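PDB 2JJQ: tRNA (uracil(54)-C(5))-methyltransferase from Pyrococcus abyssi, which catalyses the S-adenosyl-L-methionine-dependent methylation of uridine 54 in tRNA at C5, giving 5-methyluridine. Local coordinates for residues Gly215-Pro220 against Ile229-Asn234; Ile180-Ile185 against Gly190-Met195; Lys251-Glu256 against Leu264-Ser269; Asp153-Pro158 against Arg170-Ile175. All coordinates share one frame; numbering follows the deposited sequence.

Contact 1: Gly215-Pro220 against Ile229-Asn234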
loop_
_atom_site.group_PDB
_atom_site.type_symbol
_atom_site.label_atom_id
_atom_site.label_comp_id
_atom_site.label_asym_id
_atom_site.label_seq_id
_atom_site.Cartn_x
_atom_site.Cartn_y
_atom_site.Cartn_z
ATOM N N GLY A 215 17.155 -23.216 8.343
ATOM C CA GLY A 215 17.858 -23.825 7.244
ATOM C C GLY A 215 19.102 -23.020 6.946
ATOM O O GLY A 215 19.506 -22.168 7.730
ATOM N N ASN A 216 19.682 -23.282 5.792
ATOM C CA ASN A 216 20.904 -22.630 5.357
ATOM C C ASN A 216 20.747 -22.195 3.907
ATOM O O ASN A 216 20.679 -23.019 2.992
ATOM C CB ASN A 216 22.057 -23.648 5.510
ATOM C CG ASN A 216 22.162 -24.204 6.947
ATOM O OD1 ASN A 216 21.791 -25.366 7.229
ATOM N ND2 ASN A 216 22.637 -23.366 7.864
ATOM N N LEU A 217 20.665 -20.893 3.676
ATOM C CA LEU A 217 20.467 -20.415 2.325
ATOM C C LEU A 217 21.820 -20.475 1.595
ATOM O O LEU A 217 22.807 -19.904 2.084
ATOM C CB LEU A 217 19.990 -18.948 2.375
ATOM C CG LEU A 217 19.605 -18.375 1.012
ATOM C CD1 LEU A 217 18.321 -19.019 0.449
ATOM C CD2 LEU A 217 19.481 -16.825 1.094
ATOM N N PRO A 218 21.872 -21.173 0.455
ATOM C CA PRO A 218 23.038 -21.118 -0.423
ATOM C C PRO A 218 23.415 -19.657 -0.758
ATOM O O PRO A 218 22.541 -18.798 -0.878
ATOM C CB PRO A 218 22.555 -21.828 -1.681
ATOM C CG PRO A 218 21.505 -22.835 -1.145
ATOM C CD PRO A 218 20.793 -22.015 -0.098
ATOM N N ASP A 219 24.717 -19.391 -0.897
ATOM C CA ASP A 219 25.215 -18.075 -1.290
ATOM C C ASP A 219 24.449 -17.569 -2.500
ATOM O O ASP A 219 24.491 -18.183 -3.546
ATOM C CB ASP A 219 26.694 -18.202 -1.624
ATOM C CG ASP A 219 27.320 -16.886 -1.961
ATOM O OD1 ASP A 219 26.622 -15.847 -1.972
ATOM O OD2 ASP A 219 28.541 -16.901 -2.224
ATOM N N PRO A 220 23.698 -16.444 -2.357
ATOM C CA PRO A 220 22.888 -15.946 -3.459
ATOM C C PRO A 220 23.645 -14.969 -4.374
ATOM O O PRO A 220 23.179 -14.635 -5.419
ATOM C CB PRO A 220 21.746 -15.206 -2.722
ATOM C CG PRO A 220 22.399 -14.693 -1.467
ATOM C CD PRO A 220 23.451 -15.704 -1.089
ATOM N N ILE A 229 20.766 -7.925 -1.103
ATOM C CA ILE A 229 20.151 -9.240 -1.008
ATOM C C ILE A 229 20.019 -9.568 0.481
ATOM O O ILE A 229 20.977 -9.455 1.225
ATOM C CB ILE A 229 20.997 -10.330 -1.656
ATOM C CG1 ILE A 229 21.247 -10.008 -3.130
ATOM C CG2 ILE A 229 20.296 -11.698 -1.421
ATOM C CD1 ILE A 229 22.502 -10.729 -3.690
ATOM N N TYR A 230 18.827 -9.936 0.922
ATOM C CA TYR A 230 18.578 -10.265 2.300
ATOM C C TYR A 230 18.083 -11.702 2.378
ATOM O O TYR A 230 17.415 -12.195 1.437
ATOM C CB TYR A 230 17.470 -9.387 2.850
ATOM C CG TYR A 230 17.982 -8.185 3.617
ATOM C CD1 TYR A 230 18.122 -8.235 5.022
ATOM C CD2 TYR A 230 18.310 -7.027 2.964
ATOM C CE1 TYR A 230 18.566 -7.166 5.740
ATOM C CE2 TYR A 230 18.760 -5.920 3.681
ATOM C CZ TYR A 230 18.863 -5.982 5.079
ATOM O OH TYR A 230 19.316 -4.868 5.795
ATOM N N TRP A 231 18.445 -12.358 3.477
ATOM C CA TRP A 231 17.872 -13.620 3.885
ATOM C C TRP A 231 17.196 -13.402 5.237
ATOM O O TRP A 231 17.849 -12.962 6.175
ATOM C CB TRP A 231 18.982 -14.672 4.011
ATOM C CG TRP A 231 18.518 -15.979 4.576
ATOM C CD1 TRP A 231 17.242 -16.527 4.537
ATOM C CD2 TRP A 231 19.331 -16.904 5.284
ATOM N NE1 TRP A 231 17.242 -17.765 5.179
ATOM C CE2 TRP A 231 18.509 -18.007 5.659
ATOM C CE3 TRP A 231 20.705 -16.942 5.585
ATOM C CZ2 TRP A 231 19.025 -19.128 6.331
ATOM C CZ3 TRP A 231 21.203 -18.040 6.292
ATOM C CH2 TRP A 231 20.365 -19.111 6.658
ATOM N N SER A 232 15.894 -13.697 5.327
ATOM C CA SER A 232 15.118 -13.546 6.544
ATOM C C SER A 232 14.515 -14.917 6.856
ATOM O O SER A 232 14.142 -15.641 5.961
ATOM C CB SER A 232 13.977 -12.550 6.372
ATOM O OG SER A 232 14.466 -11.261 6.002
ATOM N N VAL A 233 14.411 -15.236 8.131
ATOM C CA VAL A 233 13.883 -16.523 8.567
ATOM C C VAL A 233 12.618 -16.257 9.360
ATOM O O VAL A 233 12.624 -15.585 10.405
ATOM C CB VAL A 233 14.880 -17.330 9.396
ATOM C CG1 VAL A 233 14.197 -18.590 9.934
ATOM C CG2 VAL A 233 16.072 -17.707 8.558
ATOM N N ASN A 234 11.514 -16.737 8.816
ATOM C CA ASN A 234 10.243 -16.596 9.495
ATOM C C ASN A 234 10.183 -17.727 10.512
ATOM O O ASN A 234 9.944 -18.897 10.153
ATOM C CB ASN A 234 9.061 -16.665 8.529
ATOM C CG ASN A 234 7.740 -16.916 9.264
ATOM O OD1 ASN A 234 7.643 -16.570 10.440
ATOM N ND2 ASN A 234 6.761 -17.568 8.600
#
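Leu-217 sets its CB over one face of the Trp-231 indole, 3.7 Å from the centroid of the six-membered ring and 16° off the normal, a CH-pi contact. In both residues CG stands anti to the backbone N (chi1 -174° for Leu-217, 174° for Trp-231), and the two side chains run past each other in opposite senses. CD2 of Leu-217 reaches back toward the root of the indole, 3.7 Å from Trp-231 CB. Gly-215 O meets the rim of the ring in its plane, 3.4 Å from CH2 of Trp-231, while the indole NE1 is held from elsewhere by Thr-212 OG1. Further along, Pro-220 CG rests 3.7 Å from Ile-229 CG2, the branch of the isoleucine anti to its own N. Phe-174 of helix 162-178 also packs on Leu-217 and Pro-220. The loop thus lies over one face of the mixed five-stranded sheet, as part of the crossover connection between the adjacent parallel strands 206-212 and 228-233.

Contact 2: Ile180-Ile185 against Gly190-Met195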
loop_
_atom_site.group_PDB
_atom_site.type_symbol
_atom_site.label_atom_id
_atom_site.label_comp_id
_atom_site.label_asym_id
_atom_site.label_seq_id
_atom_site.Cartn_x
_atom_site.Cartn_y
_atom_site.Cartn_z
ATOM N N ILE A 180 17.405 -25.900 -4.303
ATOM C CA ILE A 180 16.810 -25.355 -3.093
ATOM C C ILE A 180 15.396 -25.904 -2.859
ATOM O O ILE A 180 14.549 -25.859 -3.753
ATOM C CB ILE A 180 16.732 -23.815 -3.188
ATOM C CG1 ILE A 180 18.117 -23.246 -3.536
ATOM C CG2 ILE A 180 16.150 -23.249 -1.900
ATOM C CD1 ILE A 180 18.156 -21.694 -3.545
ATOM N N SER A 181 15.142 -26.347 -1.639
ATOM C CA SER A 181 13.840 -26.871 -1.223
ATOM C C SER A 181 12.821 -25.724 -1.182
ATOM O O SER A 181 13.103 -24.666 -0.649
ATOM C CB SER A 181 13.995 -27.564 0.156
ATOM O OG SER A 181 12.975 -27.265 1.083
ATOM N N VAL A 182 11.671 -25.902 -1.817
ATOM C CA VAL A 182 10.669 -24.824 -1.849
ATOM C C VAL A 182 9.349 -25.220 -1.152
ATOM O O VAL A 182 9.188 -26.335 -0.657
ATOM C CB VAL A 182 10.403 -24.277 -3.276
ATOM C CG1 VAL A 182 11.671 -23.690 -3.903
ATOM C CG2 VAL A 182 9.749 -25.364 -4.180
ATOM N N TRP A 183 8.427 -24.274 -1.058
ATOM C CA TRP A 183 7.229 -24.457 -0.202
ATOM C C TRP A 183 6.306 -25.447 -0.855
ATOM O O TRP A 183 5.889 -25.265 -2.016
ATOM C CB TRP A 183 6.501 -23.128 -0.101
ATOM C CG TRP A 183 5.377 -23.004 0.883
ATOM C CD1 TRP A 183 4.911 -23.936 1.760
ATOM C CD2 TRP A 183 4.664 -21.802 1.150
ATOM N NE1 TRP A 183 3.867 -23.404 2.515
ATOM C CE2 TRP A 183 3.728 -22.079 2.174
ATOM C CE3 TRP A 183 4.713 -20.515 0.608
ATOM C CZ2 TRP A 183 2.851 -21.112 2.656
ATOM C CZ3 TRP A 183 3.841 -19.559 1.092
ATOM C CH2 TRP A 183 2.932 -19.862 2.110
ATOM N N ASN A 184 5.960 -26.482 -0.099
ATOM C CA ASN A 184 4.917 -27.415 -0.524
ATOM C C ASN A 184 3.702 -27.008 0.252
ATOM O O ASN A 184 3.636 -27.249 1.461
ATOM C CB ASN A 184 5.281 -28.814 -0.089
ATOM C CG ASN A 184 4.131 -29.818 -0.297
ATOM O OD1 ASN A 184 3.001 -29.438 -0.608
ATOM N ND2 ASN A 184 4.438 -31.101 -0.126
ATOM N N ILE A 185 2.756 -26.361 -0.425
ATOM C CA ILE A 185 1.577 -25.808 0.267
ATOM C C ILE A 185 0.625 -26.854 0.878
ATOM O O ILE A 185 0.005 -26.610 1.918
ATOM C CB ILE A 185 0.811 -24.879 -0.656
ATOM C CG1 ILE A 185 1.649 -23.627 -0.902
ATOM C CG2 ILE A 185 -0.543 -24.531 -0.026
ATOM C CD1 ILE A 185 1.294 -22.927 -2.193
ATOM N N GLY A 190 9.068 -27.285 3.474
ATOM C CA GLY A 190 9.949 -26.700 2.467
ATOM C C GLY A 190 10.629 -25.448 2.992
ATOM O O GLY A 190 10.081 -24.759 3.879
ATOM N N PHE A 191 11.825 -25.163 2.458
ATOM C CA PHE A 191 12.706 -24.165 3.063
ATOM C C PHE A 191 12.342 -22.776 2.553
ATOM O O PHE A 191 12.021 -21.898 3.345
ATOM C CB PHE A 191 14.172 -24.502 2.743
ATOM C CG PHE A 191 15.161 -23.419 3.120
ATOM C CD1 PHE A 191 15.373 -23.094 4.454
ATOM C CD2 PHE A 191 15.908 -22.775 2.124
ATOM C CE1 PHE A 191 16.295 -22.113 4.799
ATOM C CE2 PHE A 191 16.833 -21.788 2.450
ATOM C CZ PHE A 191 17.026 -21.454 3.766
ATOM N N LEU A 192 12.376 -22.582 1.243
ATOM C CA LEU A 192 12.153 -21.251 0.696
ATOM C C LEU A 192 10.635 -20.933 0.592
ATOM O O LEU A 192 9.884 -21.702 0.001
ATOM C CB LEU A 192 12.868 -21.156 -0.677
ATOM C CG LEU A 192 12.883 -19.858 -1.460
ATOM C CD1 LEU A 192 13.359 -18.707 -0.542
ATOM C CD2 LEU A 192 13.820 -20.037 -2.684
ATOM N N ARG A 193 10.186 -19.807 1.151
ATOM C CA ARG A 193 8.739 -19.483 1.164
ATOM C C ARG A 193 8.379 -18.283 0.252
ATOM O O ARG A 193 7.449 -18.385 -0.550
ATOM C CB ARG A 193 8.249 -19.241 2.594
ATOM C CG ARG A 193 8.523 -20.407 3.556
ATOM C CD ARG A 193 7.799 -21.682 3.030
ATOM N NE ARG A 193 8.042 -22.921 3.779
ATOM C CZ ARG A 193 7.237 -23.371 4.739
ATOM N NH1 ARG A 193 6.192 -22.645 5.084
ATOM N NH2 ARG A 193 7.499 -24.514 5.368
ATOM N N TYR A 194 9.087 -17.152 0.387
ATOM C CA TYR A 194 8.784 -15.950 -0.395
ATOM C C TYR A 194 10.055 -15.309 -0.914
ATOM O O TYR A 194 11.101 -15.353 -0.228
ATOM C CB TYR A 194 8.057 -14.865 0.471
ATOM C CG TYR A 194 6.642 -15.235 0.869
ATOM C CD1 TYR A 194 5.575 -14.963 0.030
ATOM C CD2 TYR A 194 6.393 -15.845 2.087
ATOM C CE1 TYR A 194 4.292 -15.323 0.380
ATOM C CE2 TYR A 194 5.074 -16.213 2.470
ATOM C CZ TYR A 194 4.036 -15.939 1.594
ATOM O OH TYR A 194 2.742 -16.293 1.923
ATOM N N MET A 195 9.944 -14.666 -2.077
ATOM C CA MET A 195 10.952 -13.735 -2.544
ATOM C C MET A 195 10.228 -12.388 -2.530
ATOM O O MET A 195 9.265 -12.219 -3.264
ATOM C CB MET A 195 11.361 -14.027 -3.986
ATOM C CG MET A 195 12.225 -12.873 -4.592
ATOM S SD MET A 195 13.105 -13.257 -6.124
ATOM C CE MET A 195 11.746 -13.359 -7.306
#
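Trp-183 swings its ring out with CG anti to the backbone N (chi1 -171°), and Arg-193 doubles back at chi2 (-60°), which brings its CD and guanidinium over one indole face. CD of Arg-193 lies 3.5 Å from Trp-183 CG. The guanidinium stacks nearly flat on the ring, planes 14° apart, with CZ of Arg-193 4.1 Å from the centroid of the five-membered ring of Trp-183, a cation-pi contact. Its rotation is fixed by a side-on grip in which NE (2.7 Å) and NH2 (3.0 Å) of Arg-193 both donate to Gly-190 O. NH2 comes in on a lone pair, whereas NE sits above the carbonyl plane. The far edge of the indole points at the ring face of Tyr-194 in an offset edge-to-face pair, and the tyrosine hydroxyl is hydrogen-bonded to Asp-239. Between the backbones, Leu-192 N donates almost straight to Ser-181 O at 2.9 Å. Phe-191 N donates to Ser-181 OG at 2.8 Å, beside the single bridge of Val-182 with Leu-192. Ile-180 CG2 touches Leu-192 CD2. The stack sits on a classic beta bulge in which Arg-193 and Tyr-194 together lie opposite Val-211, near the start of strand 192-199 in the five-stranded sheet.

Contact 3: Lys251-Glu256 against Leu264-Ser269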
loop_
_atom_site.group_PDB
_atom_site.type_symbol
_atom_site.label_atom_id
_atom_site.label_comp_id
_atom_site.label_asym_id
_atom_site.label_seq_id
_atom_site.Cartn_x
_atom_site.Cartn_y
_atom_site.Cartn_z
ATOM N N LYS A 251 24.075 -3.667 0.068
ATOM C CA LYS A 251 23.677 -2.550 0.917
ATOM C C LYS A 251 22.731 -2.981 2.030
ATOM O O LYS A 251 21.837 -3.817 1.820
ATOM C CB LYS A 251 22.979 -1.464 0.079
ATOM C CG LYS A 251 23.854 -0.804 -0.953
ATOM C CD LYS A 251 23.112 0.294 -1.719
ATOM C CE LYS A 251 23.710 0.456 -3.143
ATOM N NZ LYS A 251 23.884 1.876 -3.594
ATOM N N GLU A 252 22.946 -2.444 3.221
ATOM C CA GLU A 252 22.040 -2.751 4.305
ATOM C C GLU A 252 20.644 -2.164 3.977
ATOM O O GLU A 252 19.620 -2.736 4.332
ATOM C CB GLU A 252 22.544 -2.161 5.603
ATOM C CG GLU A 252 21.730 -2.577 6.795
ATOM C CD GLU A 252 22.209 -1.955 8.071
ATOM O OE1 GLU A 252 22.986 -0.997 8.009
ATOM O OE2 GLU A 252 21.757 -2.412 9.161
ATOM N N PHE A 253 20.618 -1.018 3.312
ATOM C CA PHE A 253 19.304 -0.404 2.960
ATOM C C PHE A 253 19.371 0.038 1.518
ATOM O O PHE A 253 20.438 0.494 1.064
ATOM C CB PHE A 253 18.988 0.861 3.775
ATOM C CG PHE A 253 19.018 0.691 5.231
ATOM C CD1 PHE A 253 17.891 0.284 5.904
ATOM C CD2 PHE A 253 20.181 0.957 5.947
ATOM C CE1 PHE A 253 17.900 0.137 7.329
ATOM C CE2 PHE A 253 20.184 0.818 7.349
ATOM C CZ PHE A 253 19.070 0.423 8.013
ATOM N N ILE A 254 18.275 -0.081 0.769
ATOM C CA ILE A 254 18.225 0.737 -0.450
ATOM C C ILE A 254 17.495 2.057 -0.177
ATOM O O ILE A 254 16.965 2.273 0.926
ATOM C CB ILE A 254 17.575 0.003 -1.647
ATOM C CG1 ILE A 254 16.109 -0.347 -1.324
ATOM C CG2 ILE A 254 18.465 -1.287 -1.983
ATOM C CD1 ILE A 254 15.298 -0.852 -2.580
ATOM N N ARG A 255 17.479 2.922 -1.178
ATOM C CA ARG A 255 16.777 4.184 -1.005
ATOM C C ARG A 255 15.730 4.408 -2.074
ATOM O O ARG A 255 15.884 4.019 -3.250
ATOM C CB ARG A 255 17.724 5.377 -1.100
ATOM C CG ARG A 255 18.668 5.528 0.062
ATOM C CD ARG A 255 19.680 6.646 -0.232
ATOM N NE ARG A 255 20.707 6.648 0.842
ATOM C CZ ARG A 255 21.266 7.754 1.364
ATOM N NH1 ARG A 255 20.917 8.974 0.944
ATOM N NH2 ARG A 255 22.178 7.649 2.317
ATOM N N GLU A 256 14.678 5.087 -1.657
ATOM C CA GLU A 256 13.748 5.673 -2.634
ATOM C C GLU A 256 13.915 7.176 -2.458
ATOM O O GLU A 256 14.259 7.665 -1.377
ATOM C CB GLU A 256 12.284 5.301 -2.338
ATOM C CG GLU A 256 11.260 5.963 -3.307
ATOM C CD GLU A 256 11.522 5.538 -4.758
ATOM O OE1 GLU A 256 10.804 4.639 -5.238
ATOM O OE2 GLU A 256 12.472 6.076 -5.378
ATOM N N LEU A 264 15.216 5.494 3.473
ATOM C CA LEU A 264 15.843 4.181 3.545
ATOM C C LEU A 264 14.781 3.124 3.525
ATOM O O LEU A 264 13.751 3.272 4.204
ATOM C CB LEU A 264 16.626 4.047 4.870
ATOM C CG LEU A 264 17.789 5.070 4.859
ATOM C CD1 LEU A 264 18.356 5.188 6.326
ATOM C CD2 LEU A 264 18.896 4.724 3.861
ATOM N N ILE A 265 15.023 2.062 2.768
ATOM C CA ILE A 265 14.094 0.961 2.662
ATOM C C ILE A 265 14.802 -0.249 3.291
ATOM O O ILE A 265 15.914 -0.580 2.894
ATOM C CB ILE A 265 13.757 0.623 1.153
ATOM C CG1 ILE A 265 13.034 1.777 0.427
ATOM C CG2 ILE A 265 12.856 -0.604 1.095
ATOM C CD1 ILE A 265 11.992 2.356 1.254
ATOM N N HIS A 266 14.118 -0.912 4.214
ATOM C CA HIS A 266 14.564 -2.118 4.878
ATOM C C HIS A 266 13.519 -3.223 4.610
ATOM O O HIS A 266 12.353 -2.939 4.413
ATOM C CB HIS A 266 14.661 -1.784 6.375
ATOM C CG HIS A 266 15.128 -2.918 7.240
ATOM N ND1 HIS A 266 14.275 -3.885 7.715
ATOM C CD2 HIS A 266 16.354 -3.235 7.708
ATOM C CE1 HIS A 266 14.950 -4.756 8.442
ATOM N NE2 HIS A 266 16.216 -4.376 8.462
ATOM N N PRO A 267 13.924 -4.493 4.625
ATOM C CA PRO A 267 12.943 -5.509 4.290
ATOM C C PRO A 267 11.739 -5.435 5.162
ATOM O O PRO A 267 10.653 -5.725 4.667
ATOM C CB PRO A 267 13.651 -6.820 4.594
ATOM C CG PRO A 267 15.045 -6.514 4.472
ATOM C CD PRO A 267 15.254 -5.070 4.876
ATOM N N ASN A 268 11.913 -5.006 6.422
ATOM C CA ASN A 268 10.852 -5.037 7.416
ATOM C C ASN A 268 10.163 -3.686 7.718
ATOM O O ASN A 268 9.453 -3.582 8.701
ATOM C CB ASN A 268 11.352 -5.700 8.709
ATOM C CG ASN A 268 11.597 -7.177 8.521
ATOM O OD1 ASN A 268 11.217 -7.729 7.502
ATOM N ND2 ASN A 268 12.258 -7.804 9.460
ATOM N N SER A 269 10.443 -2.659 6.924
ATOM C CA SER A 269 9.881 -1.325 7.188
ATOM C C SER A 269 8.833 -1.026 6.106
ATOM O O SER A 269 8.954 -1.475 4.961
ATOM C CB SER A 269 10.995 -0.220 7.178
ATOM O OG SER A 269 11.613 -0.209 5.892
HETATM O O HOH W 1 19.561 -5.019 8.416
#
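Backbone bonds join Ile-254 and Ile-265: Ile-265 N donates to Ile-254 O at 2.7 Å, and the return bond from Ile-254 N to Ile-265 O is weak. Arg-255 and Leu-264 form the next, non-hydrogen-bonded pair. This is the open end of the antiparallel hairpin 254-258/261-265, whose Arg-255 and Leu-264 side packs on helix 322-335; on the other face the Ile-265 side chain is about 10 Å from S-adenosyl-L-homocysteine. Among apolar contacts, Ile-254 CG1, set between its backbone N and carbonyl carbon (chi1 62°), presses on Ile-265 CB at 3.6 Å. Leu-264 CD2 touches both Phe-253 CB and Arg-255 CG, 3.9 Å from each, and the arginine runs alongside it before its NH1 bridges to Asp-262. The rings of Phe-253 and His-266 meet obliquely, CE1 of Phe-253 3.7 Å from CD2 of His-266. Polar bonds shape the type I turn after the strand: Asn-268 N donates to His-266 ND1 at 2.9 Å, and His-266 N to Ser-269 OG at 3.1 Å.

Contact 4: Asp153-Pro158 against Arg170-Ile175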
loop_
_atom_site.group_PDB
_atom_site.type_symbol
_atom_site.label_atom_id
_atom_site.label_comp_id
_atom_site.label_asym_id
_atom_site.label_seq_id
_atom_site.Cartn_x
_atom_site.Cartn_y
_atom_site.Cartn_z
ATOM N N ASP A 153 1.060 -19.145 -11.169
ATOM C CA ASP A 153 2.461 -19.055 -11.527
ATOM C C ASP A 153 2.687 -17.925 -12.547
ATOM O O ASP A 153 1.955 -17.808 -13.538
ATOM C CB ASP A 153 2.939 -20.415 -12.014
ATOM C CG ASP A 153 4.408 -20.429 -12.397
ATOM O OD1 ASP A 153 5.263 -19.907 -11.659
ATOM O OD2 ASP A 153 4.729 -21.002 -13.453
ATOM N N ILE A 154 3.643 -17.039 -12.283
ATOM C CA ILE A 154 3.866 -15.878 -13.158
ATOM C C ILE A 154 5.331 -15.738 -13.525
ATOM O O ILE A 154 6.188 -16.205 -12.769
ATOM C CB ILE A 154 3.384 -14.553 -12.544
ATOM C CG1 ILE A 154 4.253 -14.142 -11.366
ATOM C CG2 ILE A 154 1.910 -14.650 -12.136
ATOM C CD1 ILE A 154 3.787 -12.874 -10.686
ATOM N N ASP A 155 5.596 -15.106 -14.671
ATOM C CA ASP A 155 6.958 -14.827 -15.134
ATOM C C ASP A 155 7.335 -13.374 -14.897
ATOM O O ASP A 155 8.495 -13.020 -15.003
ATOM C CB ASP A 155 7.092 -15.047 -16.629
ATOM C CG ASP A 155 6.902 -16.486 -17.029
ATOM O OD1 ASP A 155 7.323 -17.396 -16.260
ATOM O OD2 ASP A 155 6.321 -16.687 -18.123
ATOM N N GLU A 156 6.334 -12.536 -14.632
ATOM C CA GLU A 156 6.587 -11.127 -14.381
ATOM C C GLU A 156 5.389 -10.498 -13.721
ATOM O O GLU A 156 4.281 -11.020 -13.791
ATOM C CB GLU A 156 6.873 -10.368 -15.670
ATOM C CG GLU A 156 7.370 -8.957 -15.422
ATOM C CD GLU A 156 7.179 -8.041 -16.601
ATOM O OE1 GLU A 156 7.628 -8.435 -17.699
ATOM O OE2 GLU A 156 6.589 -6.932 -16.412
ATOM N N CYS A 157 5.618 -9.375 -13.063
ATOM C CA CYS A 157 4.537 -8.681 -12.413
ATOM C C CYS A 157 4.524 -7.283 -12.970
ATOM O O CYS A 157 5.379 -6.444 -12.630
ATOM C CB CYS A 157 4.705 -8.675 -10.903
ATOM S SG CYS A 157 3.488 -7.576 -10.194
ATOM N N PRO A 158 3.578 -7.014 -13.888
ATOM C CA PRO A 158 3.607 -5.740 -14.623
ATOM C C PRO A 158 3.396 -4.476 -13.741
ATOM O O PRO A 158 3.946 -3.438 -14.052
ATOM C CB PRO A 158 2.450 -5.904 -15.649
ATOM C CG PRO A 158 2.228 -7.413 -15.715
ATOM C CD PRO A 158 2.466 -7.887 -14.312
ATOM N N ARG A 170 16.226 -15.175 -12.462
ATOM C CA ARG A 170 17.378 -15.538 -11.636
ATOM C C ARG A 170 16.982 -16.492 -10.522
ATOM O O ARG A 170 17.757 -17.344 -10.095
ATOM C CB ARG A 170 18.023 -14.325 -10.994
ATOM C CG ARG A 170 18.412 -13.193 -11.922
ATOM C CD ARG A 170 19.563 -13.510 -12.781
ATOM N NE ARG A 170 20.078 -12.248 -13.361
ATOM C CZ ARG A 170 21.168 -11.641 -12.905
ATOM N NH1 ARG A 170 21.824 -12.199 -11.904
ATOM N NH2 ARG A 170 21.621 -10.520 -13.462
ATOM N N LEU A 171 15.780 -16.302 -9.987
ATOM C CA LEU A 171 15.401 -17.120 -8.857
ATOM C C LEU A 171 15.328 -18.582 -9.309
ATOM O O LEU A 171 15.728 -19.497 -8.589
ATOM C CB LEU A 171 14.022 -16.684 -8.316
ATOM C CG LEU A 171 13.514 -17.538 -7.144
ATOM C CD1 LEU A 171 14.478 -17.703 -5.953
ATOM C CD2 LEU A 171 12.130 -16.961 -6.667
ATOM N N LYS A 172 14.744 -18.789 -10.482
ATOM C CA LYS A 172 14.591 -20.156 -11.004
ATOM C C LYS A 172 15.972 -20.827 -11.165
ATOM O O LYS A 172 16.159 -21.982 -10.795
ATOM C CB LYS A 172 13.798 -20.119 -12.326
ATOM C CG LYS A 172 12.313 -19.897 -12.068
ATOM C CD LYS A 172 11.609 -19.692 -13.364
ATOM C CE LYS A 172 10.143 -19.592 -13.159
ATOM N NZ LYS A 172 9.486 -19.022 -14.385
ATOM N N GLU A 173 16.954 -20.070 -11.655
ATOM C CA GLU A 173 18.333 -20.597 -11.791
ATOM C C GLU A 173 18.964 -20.973 -10.465
ATOM O O GLU A 173 19.567 -22.048 -10.334
ATOM C CB GLU A 173 19.227 -19.571 -12.443
ATOM C CG GLU A 173 19.005 -19.370 -13.916
ATOM C CD GLU A 173 19.672 -18.072 -14.382
ATOM O OE1 GLU A 173 20.527 -17.536 -13.634
ATOM O OE2 GLU A 173 19.327 -17.574 -15.481
ATOM N N PHE A 174 18.807 -20.079 -9.478
ATOM C CA PHE A 174 19.234 -20.266 -8.088
ATOM C C PHE A 174 18.636 -21.545 -7.496
ATOM O O PHE A 174 19.357 -22.389 -6.932
ATOM C CB PHE A 174 18.762 -19.035 -7.261
ATOM C CG PHE A 174 19.302 -18.954 -5.853
ATOM C CD1 PHE A 174 20.635 -19.266 -5.555
ATOM C CD2 PHE A 174 18.481 -18.452 -4.818
ATOM C CE1 PHE A 174 21.122 -19.175 -4.253
ATOM C CE2 PHE A 174 18.955 -18.342 -3.518
ATOM C CZ PHE A 174 20.293 -18.713 -3.211
ATOM N N ILE A 175 17.322 -21.671 -7.617
ATOM C CA ILE A 175 16.627 -22.789 -7.073
ATOM C C ILE A 175 17.130 -24.037 -7.808
ATOM O O ILE A 175 17.362 -25.075 -7.209
ATOM C CB ILE A 175 15.099 -22.667 -7.311
ATOM C CG1 ILE A 175 14.492 -21.663 -6.313
ATOM C CG2 ILE A 175 14.417 -24.005 -7.015
ATOM C CD1 ILE A 175 13.079 -21.230 -6.654
HETATM O O HOH W 2 7.286 -18.525 -12.580
#
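Lys-172 NZ is held from two directions: Asp-155 OD1 forms a salt bridge with it at 3.3 Å, and a water accepts from the same nitrogen at 2.9 Å. That water also lies 2.6 Å from Asp-153 OD1 and 2.6 Å from Ile-154 O. With further acceptors nearby, the water cannot donate to all of them at once, so which of these oxygens it serves is not settled. Through it the ammonium can be linked indirectly to Asp-153, whose OD1 remains 5.1 Å from Lys-172 NZ and also accepts from Ile-140 N. The lysine spans the gap because its chain is extended beyond CG, which itself stands anti to the carbonyl carbon (chi1 -76°). Asp-155 comes in at about a right angle to that chain, and only its OD1 branch touches. Two acidic side chains near the ammonium would probably help keep it protonated. The bridge fastens the loop after strand 151-153 to the surface of helix 162-178 in the central region, and the same loop carries Cys-157, probably a ligand of the [4Fe-4S] cluster. A second ionic link between loop and helix is made by Glu-156 with Arg-165. On other sides of the helix, Leu-171 and Ile-175 pack against strands 130-136 and 192-199, and Arg-170 forms salt bridges with Glu-166 and Asp-225.

From the N terminus, contact 4 comes first, closing the loop that leads from strand 151-153 into helix 162-178. Contact 2 follows, closing the loop between that helix and strand 192-199; the two meet where Ile-180 N probably hydrogen-bonds to Ile-175 O. Contact 1 then closes the crossover between strands 206-212 and 228-233, and its loop touches both Phe-174 of contact 4 and Phe-191 of contact 2. Contact 3, last, closes a hairpin within the methyltransferase region and reaches contact 1 through Tyr-230, whose hydroxyl probably hydrogen-bonds to Glu-252 O. All four lie in series, with none nesting or crossing. Contacts 2 and 3 do not touch, nor do 3 and 4.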